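Long-range contacts in FACT complex subunit SPT16 (Ashbya gossypii, PDB 6A8M), which probably acts, as a subunit of the FACT complex, as a histone chaperone that reorganises nucleosomes during transcription, replication and DNA repair: residues I213-L218 with T279-N284; P260-G265 with G285-S290; S303-I308 with Y413-A418. One frame throughout, in Å; residues are numbered along the deposited sequence.

Contact 1 (I213-L218 with T279-N284); sequences ITDAKL and TQLDGN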
loop_
_atom_site.group_PDB
_atom_site.type_symbol
_atom_site.label_atom_id
_atom_site.label_comp_id
_atom_site.label_asym_id
_atom_site.label_seq_id
_atom_site.Cartn_x
_atom_site.Cartn_y
_atom_site.Cartn_z
ATOM N N ILE A 213 16.828 2.321 -26.712
ATOM C CA ILE A 213 16.630 2.298 -25.272
ATOM C C ILE A 213 15.582 1.239 -24.972
ATOM O O ILE A 213 14.628 1.059 -25.739
ATOM C CB ILE A 213 16.229 3.698 -24.744
ATOM C CG1 ILE A 213 16.379 3.783 -23.232
ATOM C CG2 ILE A 213 14.810 4.075 -25.173
ATOM C CD1 ILE A 213 16.106 5.193 -22.675
ATOM N N THR A 214 15.780 0.530 -23.865
ATOM C CA THR A 214 14.829 -0.451 -23.368
ATOM C C THR A 214 13.804 0.211 -22.461
ATOM O O THR A 214 14.021 1.297 -21.921
ATOM C CB THR A 214 15.521 -1.564 -22.585
ATOM O OG1 THR A 214 16.037 -1.047 -21.344
ATOM C CG2 THR A 214 16.667 -2.199 -23.418
ATOM N N ASP A 215 12.676 -0.481 -22.295
ATOM C CA ASP A 215 11.654 -0.050 -21.354
ATOM C C ASP A 215 12.235 0.149 -19.953
ATOM O O ASP A 215 11.908 1.123 -19.265
ATOM C CB ASP A 215 10.531 -1.088 -21.303
ATOM C CG ASP A 215 9.684 -1.103 -22.556
ATOM O OD1 ASP A 215 9.789 -0.172 -23.376
ATOM O OD2 ASP A 215 8.934 -2.085 -22.718
ATOM N N ALA A 216 13.108 -0.765 -19.522
ATOM C CA ALA A 216 13.628 -0.716 -18.160
ATOM C C ALA A 216 14.600 0.447 -17.971
ATOM O O ALA A 216 14.626 1.073 -16.906
ATOM C CB ALA A 216 14.291 -2.053 -17.810
ATOM N N LYS A 217 15.389 0.769 -18.992
ATOM C CA LYS A 217 16.261 1.942 -18.902
ATOM C C LYS A 217 15.446 3.228 -18.809
ATOM O O LYS A 217 15.760 4.122 -18.007
ATOM C CB LYS A 217 17.187 1.992 -20.114
ATOM C CG LYS A 217 18.122 3.188 -20.137
ATOM C CD LYS A 217 18.992 3.217 -18.897
ATOM C CE LYS A 217 19.913 4.426 -18.928
ATOM N NZ LYS A 217 20.565 4.651 -17.621
ATOM N N LEU A 218 14.386 3.331 -19.614
ATOM C CA LEU A 218 13.526 4.505 -19.557
ATOM C C LEU A 218 12.858 4.642 -18.191
ATOM O O LEU A 218 12.812 5.742 -17.629
ATOM C CB LEU A 218 12.480 4.418 -20.667
ATOM C CG LEU A 218 11.480 5.561 -20.773
ATOM C CD1 LEU A 218 12.209 6.873 -21.025
ATOM C CD2 LEU A 218 10.480 5.268 -21.889
ATOM N N THR A 279 13.092 -5.281 -23.015
ATOM C CA THR A 279 13.248 -5.206 -24.460
ATOM C C THR A 279 13.174 -3.759 -24.932
ATOM O O THR A 279 12.722 -2.869 -24.212
ATOM C CB THR A 279 12.164 -6.041 -25.148
ATOM O OG1 THR A 279 10.883 -5.640 -24.633
ATOM C CG2 THR A 279 12.365 -7.525 -24.828
ATOM N N GLN A 280 13.595 -3.549 -26.181
ATOM C CA GLN A 280 13.637 -2.218 -26.781
ATOM C C GLN A 280 12.294 -1.498 -26.689
ATOM O O GLN A 280 11.225 -2.101 -26.826
ATOM C CB GLN A 280 14.065 -2.320 -28.247
ATOM C CG GLN A 280 13.735 -1.090 -29.097
ATOM C CD GLN A 280 14.637 0.106 -28.820
ATOM O OE1 GLN A 280 15.791 -0.043 -28.377
ATOM N NE2 GLN A 280 14.108 1.307 -29.067
ATOM N N LEU A 281 12.360 -0.199 -26.414
ATOM C CA LEU A 281 11.171 0.639 -26.455
ATOM C C LEU A 281 10.551 0.571 -27.849
ATOM O O LEU A 281 11.219 0.851 -28.848
ATOM C CB LEU A 281 11.550 2.075 -26.097
ATOM C CG LEU A 281 10.509 3.183 -26.242
ATOM C CD1 LEU A 281 9.321 2.899 -25.374
ATOM C CD2 LEU A 281 11.147 4.503 -25.841
ATOM N N ASP A 282 9.293 0.152 -27.922
ATOM C CA ASP A 282 8.601 0.006 -29.198
ATOM C C ASP A 282 7.694 1.210 -29.375
ATOM O O ASP A 282 6.629 1.292 -28.758
ATOM C CB ASP A 282 7.820 -1.301 -29.259
ATOM C CG ASP A 282 7.074 -1.451 -30.571
ATOM O OD1 ASP A 282 7.685 -1.170 -31.611
ATOM O OD2 ASP A 282 5.885 -1.822 -30.562
ATOM N N GLY A 283 8.115 2.143 -30.225
ATOM C CA GLY A 283 7.400 3.399 -30.405
ATOM C C GLY A 283 6.243 3.308 -31.376
ATOM O O GLY A 283 6.184 4.054 -32.351
ATOM N N ASN A 284 5.314 2.395 -31.114
ATOM C CA ASN A 284 4.140 2.192 -31.947
ATOM C C ASN A 284 3.053 1.565 -31.094
ATOM O O ASN A 284 3.347 0.855 -30.132
ATOM C CB ASN A 284 4.426 1.274 -33.133
ATOM C CG ASN A 284 4.627 2.034 -34.404
ATOM O OD1 ASN A 284 3.693 2.657 -34.926
ATOM N ND2 ASN A 284 5.851 2.001 -34.919
HETATM O O HOH W 1 9.363 -3.415 -24.998
#

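Contact 2 (P260-G265 with G285-S290); sequences PIIQSG and GCILAS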
loop_
_atom_site.group_PDB
_atom_site.type_symbol
_atom_site.label_atom_id
_atom_site.label_comp_id
_atom_site.label_asym_id
_atom_site.label_seq_id
_atom_site.Cartn_x
_atom_site.Cartn_y
_atom_site.Cartn_z
ATOM N N PRO A 260 8.953 2.295 -11.015
ATOM C CA PRO A 260 8.036 2.562 -12.129
ATOM C C PRO A 260 8.128 1.494 -13.209
ATOM O O PRO A 260 9.194 0.955 -13.480
ATOM C CB PRO A 260 8.512 3.915 -12.666
ATOM C CG PRO A 260 9.197 4.575 -11.487
ATOM C CD PRO A 260 9.812 3.447 -10.683
ATOM N N ILE A 261 6.987 1.205 -13.831
ATOM C CA ILE A 261 6.861 0.121 -14.792
ATOM C C ILE A 261 6.513 0.729 -16.143
ATOM O O ILE A 261 5.509 1.446 -16.262
ATOM C CB ILE A 261 5.776 -0.886 -14.383
ATOM C CG1 ILE A 261 6.093 -1.516 -13.016
ATOM C CG2 ILE A 261 5.626 -1.960 -15.470
ATOM C CD1 ILE A 261 4.916 -2.281 -12.389
ATOM N N ILE A 262 7.322 0.431 -17.153
ATOM C CA ILE A 262 7.019 0.725 -18.547
ATOM C C ILE A 262 7.076 -0.587 -19.327
ATOM O O ILE A 262 8.008 -1.382 -19.147
ATOM C CB ILE A 262 7.994 1.761 -19.138
ATOM C CG1 ILE A 262 7.887 3.081 -18.357
ATOM C CG2 ILE A 262 7.758 2.006 -20.645
ATOM C CD1 ILE A 262 8.939 4.092 -18.794
ATOM N N GLN A 263 6.054 -0.832 -20.147
ATOM C CA GLN A 263 6.009 -1.985 -21.051
ATOM C C GLN A 263 5.484 -1.482 -22.386
ATOM O O GLN A 263 4.303 -1.137 -22.498
ATOM C CB GLN A 263 5.112 -3.103 -20.502
ATOM C CG GLN A 263 5.582 -3.662 -19.177
ATOM C CD GLN A 263 4.624 -4.682 -18.612
ATOM O OE1 GLN A 263 3.553 -4.932 -19.178
ATOM N NE2 GLN A 263 4.990 -5.268 -17.485
ATOM N N SER A 264 6.346 -1.442 -23.398
ATOM C CA SER A 264 5.945 -0.925 -24.696
ATOM C C SER A 264 5.620 -2.018 -25.711
ATOM O O SER A 264 5.276 -1.687 -26.850
ATOM C CB SER A 264 7.038 -0.020 -25.260
ATOM O OG SER A 264 8.206 -0.780 -25.477
ATOM N N GLY A 265 5.716 -3.297 -25.339
ATOM C CA GLY A 265 5.425 -4.363 -26.267
ATOM C C GLY A 265 6.626 -4.877 -27.045
ATOM O O GLY A 265 7.726 -4.301 -27.007
ATOM N N GLY A 285 1.802 1.812 -31.474
ATOM C CA GLY A 285 0.692 1.119 -30.825
ATOM C C GLY A 285 0.529 1.533 -29.373
ATOM O O GLY A 285 0.523 2.724 -29.050
ATOM N N CYS A 286 0.388 0.552 -28.474
ATOM C CA CYS A 286 0.135 0.829 -27.062
ATOM C C CYS A 286 1.403 0.711 -26.212
ATOM O O CYS A 286 2.195 -0.229 -26.367
ATOM C CB CYS A 286 -0.946 -0.111 -26.509
ATOM S SG CYS A 286 -2.537 0.043 -27.351
ATOM N N ILE A 287 1.591 1.680 -25.313
ATOM C CA ILE A 287 2.680 1.666 -24.342
ATOM C C ILE A 287 2.084 1.857 -22.952
ATOM O O ILE A 287 1.324 2.808 -22.724
ATOM C CB ILE A 287 3.720 2.755 -24.645
ATOM C CG1 ILE A 287 4.260 2.543 -26.064
ATOM C CG2 ILE A 287 4.826 2.763 -23.574
ATOM C CD1 ILE A 287 5.169 3.644 -26.541
ATOM N N LEU A 288 2.410 0.948 -22.036
ATOM C CA LEU A 288 1.863 0.965 -20.688
ATOM C C LEU A 288 2.856 1.589 -19.721
ATOM O O LEU A 288 4.053 1.269 -19.742
ATOM C CB LEU A 288 1.530 -0.448 -20.210
ATOM C CG LEU A 288 0.658 -1.305 -21.137
ATOM C CD1 LEU A 288 0.308 -2.598 -20.410
ATOM C CD2 LEU A 288 -0.594 -0.589 -21.599
ATOM N N ALA A 289 2.349 2.444 -18.841
ATOM C CA ALA A 289 3.186 3.049 -17.818
ATOM C C ALA A 289 2.464 3.032 -16.484
ATOM O O ALA A 289 1.243 3.215 -16.431
ATOM C CB ALA A 289 3.549 4.485 -18.196
ATOM N N SER A 290 3.221 2.788 -15.412
ATOM C CA SER A 290 2.665 2.765 -14.062
ATOM C C SER A 290 3.656 3.395 -13.098
ATOM O O SER A 290 4.841 3.058 -13.115
ATOM C CB SER A 290 2.375 1.339 -13.563
ATOM O OG SER A 290 1.449 0.642 -14.373
HETATM O O HOH W 2 2.838 -0.006 -16.642
#

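Contact 3 (S303-I308 with Y413-A418); sequences SRTFLI and YALQLA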
loop_
_atom_site.group_PDB
_atom_site.type_symbol
_atom_site.label_atom_id
_atom_site.label_comp_id
_atom_site.label_asym_id
_atom_site.label_seq_id
_atom_site.Cartn_x
_atom_site.Cartn_y
_atom_site.Cartn_z
ATOM N N SER A 303 -1.809 4.412 -13.455
ATOM C CA SER A 303 -1.366 3.715 -14.659
ATOM C C SER A 303 -2.037 4.369 -15.850
ATOM O O SER A 303 -3.228 4.683 -15.806
ATOM C CB SER A 303 -1.697 2.214 -14.660
ATOM O OG SER A 303 -0.955 1.517 -13.676
ATOM N N ARG A 304 -1.276 4.547 -16.916
ATOM C CA ARG A 304 -1.814 5.140 -18.134
ATOM C C ARG A 304 -1.381 4.282 -19.308
ATOM O O ARG A 304 -0.361 3.573 -19.250
ATOM C CB ARG A 304 -1.320 6.587 -18.339
ATOM C CG ARG A 304 -1.810 7.538 -17.253
ATOM C CD ARG A 304 -3.307 7.725 -17.392
ATOM N NE ARG A 304 -3.902 8.720 -16.494
ATOM C CZ ARG A 304 -4.545 8.390 -15.374
ATOM N NH1 ARG A 304 -4.612 7.101 -14.999
ATOM N NH2 ARG A 304 -5.125 9.333 -14.631
ATOM N N THR A 305 -2.152 4.365 -20.383
ATOM C CA THR A 305 -1.761 3.804 -21.669
ATOM C C THR A 305 -1.502 4.968 -22.618
ATOM O O THR A 305 -2.308 5.905 -22.694
ATOM C CB THR A 305 -2.865 2.898 -22.235
ATOM O OG1 THR A 305 -3.143 1.839 -21.320
ATOM C CG2 THR A 305 -2.433 2.289 -23.565
ATOM N N PHE A 306 -0.367 4.938 -23.304
ATOM C CA PHE A 306 -0.064 5.931 -24.319
ATOM C C PHE A 306 -0.180 5.259 -25.683
ATOM O O PHE A 306 0.191 4.091 -25.838
ATOM C CB PHE A 306 1.317 6.538 -24.091
ATOM C CG PHE A 306 1.470 7.178 -22.741
ATOM C CD1 PHE A 306 0.997 8.463 -22.506
ATOM C CD2 PHE A 306 2.045 6.481 -21.698
ATOM C CE1 PHE A 306 1.118 9.062 -21.238
ATOM C CE2 PHE A 306 2.150 7.045 -20.429
ATOM C CZ PHE A 306 1.699 8.341 -20.192
ATOM N N LEU A 307 -0.769 5.972 -26.642
ATOM C CA LEU A 307 -1.028 5.443 -27.980
ATOM C C LEU A 307 -0.166 6.189 -28.989
ATOM O O LEU A 307 -0.183 7.424 -29.029
ATOM C CB LEU A 307 -2.512 5.578 -28.353
ATOM C CG LEU A 307 -3.529 5.011 -27.367
ATOM C CD1 LEU A 307 -4.954 5.323 -27.846
ATOM C CD2 LEU A 307 -3.324 3.533 -27.240
ATOM N N ILE A 308 0.603 5.444 -29.780
ATOM C CA ILE A 308 1.455 6.007 -30.825
ATOM C C ILE A 308 0.913 5.513 -32.152
ATOM O O ILE A 308 1.012 4.317 -32.451
ATOM C CB ILE A 308 2.921 5.586 -30.678
ATOM C CG1 ILE A 308 3.399 5.754 -29.224
ATOM C CG2 ILE A 308 3.775 6.307 -31.722
ATOM C CD1 ILE A 308 3.210 7.126 -28.661
ATOM N N TYR A 413 -0.924 -5.761 -28.674
ATOM C CA TYR A 413 -1.054 -4.625 -27.771
ATOM C C TYR A 413 -1.732 -5.050 -26.475
ATOM O O TYR A 413 -2.101 -6.210 -26.282
ATOM C CB TYR A 413 -1.795 -3.459 -28.427
ATOM C CG TYR A 413 -3.266 -3.642 -28.739
ATOM C CD1 TYR A 413 -3.678 -4.290 -29.905
ATOM C CD2 TYR A 413 -4.239 -3.081 -27.910
ATOM C CE1 TYR A 413 -5.048 -4.409 -30.208
ATOM C CE2 TYR A 413 -5.594 -3.197 -28.197
ATOM C CZ TYR A 413 -5.988 -3.854 -29.337
ATOM O OH TYR A 413 -7.336 -3.949 -29.616
ATOM N N ALA A 414 -1.814 -4.099 -25.558
ATOM C CA ALA A 414 -2.406 -4.316 -24.249
ATOM C C ALA A 414 -2.873 -2.952 -23.787
ATOM O O ALA A 414 -2.474 -1.923 -24.342
ATOM C CB ALA A 414 -1.418 -4.946 -23.252
ATOM N N LEU A 415 -3.746 -2.952 -22.796
ATOM C CA LEU A 415 -4.322 -1.714 -22.289
ATOM C C LEU A 415 -4.310 -1.755 -20.778
ATOM O O LEU A 415 -4.626 -2.785 -20.179
ATOM C CB LEU A 415 -5.781 -1.508 -22.763
ATOM C CG LEU A 415 -5.963 -1.483 -24.282
ATOM C CD1 LEU A 415 -7.449 -1.530 -24.646
ATOM C CD2 LEU A 415 -5.305 -0.237 -24.883
ATOM N N GLN A 416 -4.009 -0.622 -20.154
ATOM C CA GLN A 416 -4.037 -0.611 -18.707
ATOM C C GLN A 416 -4.293 0.802 -18.210
ATOM O O GLN A 416 -3.680 1.755 -18.685
ATOM C CB GLN A 416 -2.727 -1.164 -18.130
ATOM C CG GLN A 416 -2.730 -1.245 -16.628
ATOM C CD GLN A 416 -1.574 -2.057 -16.117
ATOM O OE1 GLN A 416 -0.394 -1.727 -16.380
ATOM N NE2 GLN A 416 -1.888 -3.141 -15.423
ATOM N N LEU A 417 -5.179 0.922 -17.224
ATOM C CA LEU A 417 -5.507 2.215 -16.645
ATOM C C LEU A 417 -5.660 2.020 -15.148
ATOM O O LEU A 417 -6.343 1.084 -14.731
ATOM C CB LEU A 417 -6.820 2.739 -17.242
ATOM C CG LEU A 417 -7.256 4.153 -16.895
ATOM C CD1 LEU A 417 -6.278 5.160 -17.513
ATOM C CD2 LEU A 417 -8.680 4.395 -17.385
ATOM N N ALA A 418 -5.053 2.899 -14.347
ATOM C CA ALA A 418 -5.229 2.825 -12.899
ATOM C C ALA A 418 -5.307 4.223 -12.309
ATOM O O ALA A 418 -4.632 5.141 -12.770
ATOM C CB ALA A 418 -4.088 2.024 -12.219
#

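Contact 1 (I213-L218 with T279-N284)
Ile213 and Leu281 meet through both backbone and side chain. Leu281 N donates to Ile213 O at 2.7 Å, an almost straight bond (173°) lying in the carbonyl plane. Beside it the two side chains run together in the same direction, with Ile213 CG2 3.7 Å from Leu281 CD2. The same CD2 methyl also touches Leu218 CD2, so this one branch of Leu281 serves both ends of the 213-218 segment. The other branch, CD1, lies against Asp215 OD1, and the two side chains cross at about a right angle.

Two residues further along, Asp215 N donates to Thr279 O at 3.1 Å. These two backbone bonds flank the single bridge between Thr214 and Gln280. Gln280 adds a third bond with its side chain. Its CB points away from 213-218, but the chain bends at chi2 (74°) and brings the amide back. OE1 then accepts from Ile213 N at 3.1 Å, with the donor tilted from the carbonyl plane. NE2 turns to Leu281 O at 2.9 Å, on a lone pair. Both ends of the amide are used, which should limit its rotation, though both bonds are bent.

The next shell sets the helix start. Thr214 is the N-cap of helix 215-224, and its OG1 accepts from Lys217 N at 3.0 Å. Buried Asp215 is held by Ser264 OG at OD1. Its OD2 takes a bond from a water, which is also bonded to Thr279 OG1.

This contact joins the start of helix 215-224 to the loop before strand 285-295, within the M24 peptidase-like domain of Spt16. Leu203 and Ala206 of helix 179-208 cover Leu281, while Ile262 of strand 261-263 packs against Asp215 and Leu218.

Contact 2 (P260-G265 with G285-S290)
Strands 261-263 and 285-290 run antiparallel, with their axes at 174° and 4.7 Å apart at the closest. They belong to a beta-sheet of the peptidase-like domain of Spt16, which has the pita-bread fold of the M24 family. Ile261 with Ser290 and Gln263 with Leu288 are hydrogen-bonded pairs, each bonded in both directions. Between them Ile262 and Ala289 form a non-hydrogen-bonded pair.

Ile261, Gln263, Leu288 and Ser290 share one face. Ile261 CB lies beside Ser290 CB, 4.1 Å away. The Leu288 and Gln263 side chains cross at a slant, with Leu288 CD1 4.2 Å from Gln263 OE1. Asp269 N and Arg275 O hold OE1 and NE2 of Gln263. Ile262 and Ala289 point to the other face, under helix 179-208. Ile287 sets CG1 and CG2 astride Ser264 CB, each 3.9 Å away. CG1 lies beside the backbone N (chi1 -58°), which leaves CG2 anti to that N and 4.2 Å from Ile262 CG2. An alanine at Ile287 would remove both branches and is likely to leave a gap between Ser264, Ile262 and Leu203 of helix 179-208.

Ser290 OG is hydrogen-bonded to Ser303 OG. A water 2.7 Å from Ser290 OG donates to Ile261 O at 3.1 Å.

Contact 3 (S303-I308 with Y413-A418)
Ser303 and Ala418 form one antiparallel hydrogen-bonded pair. Ser303 N donates to Ala418 O at 3.0 Å, and Ala418 N returns a bond to Ser303 O at 2.9 Å. The strand segments cross at -143° and part beyond this pair.

Side chains supply the other polar bonds. Thr305 OG1 donates to Gln416 O at 2.7 Å, where the two backbones no longer bond directly. OG1 lies beside the backbone N and anti to the carbonyl carbon (chi1 -59°), facing Gln416 O. Arg304 bends at chi2 (-69°) and brings NH1 back to Ser303 O at 2.9 Å. NH1 and Ala418 N thus grip this oxygen from opposite faces of its plane. A weak bond joins NH1 to Ala418 O, near the guanidinium plane. Asp419 forms a salt bridge with NH2, and the carbonyls of Tyr434 and Thr435 hold NH2 and NE, so the group has little freedom to turn.

Apolar packing is tight at the pair itself: Ser303 CB and Ala418 CB are only 3.4 Å apart. Further along, Thr305 CG2 meets Leu415 CD2 at 4.0 Å. The guanidinium has a van der Waals contact of its own, with Leu417 CD1 lying obliquely to it, 3.6 Å from Arg304 NH1.

The contact joins two beta-sheets of the M24 peptidase-like domain. Strand 298-308 has strand 285-295 beside it and helix 179-208 over Phe306. Strand 412-424 is backed by helix 312-332, which packs on Leu415 and Leu417.

From the N terminus, helix 179-208 leads to the 213-218 segment, which opens contact 1. The chain then forms strand 261-263, the first half of contact 2. Residues 279-284 close contact 1, and 285-290 follow at once to close contact 2, so the two contacts cross. Ser264 sits where they meet, close to Asp215 and Asp282. Contact 3 comes later in series. It opens on strand 298-308, next to strand 285-295 in the sheet, and closes over 100 residues on at strand 412-424. Together they tie helix 215-224, one sheet and its neighbouring sheet into one domain.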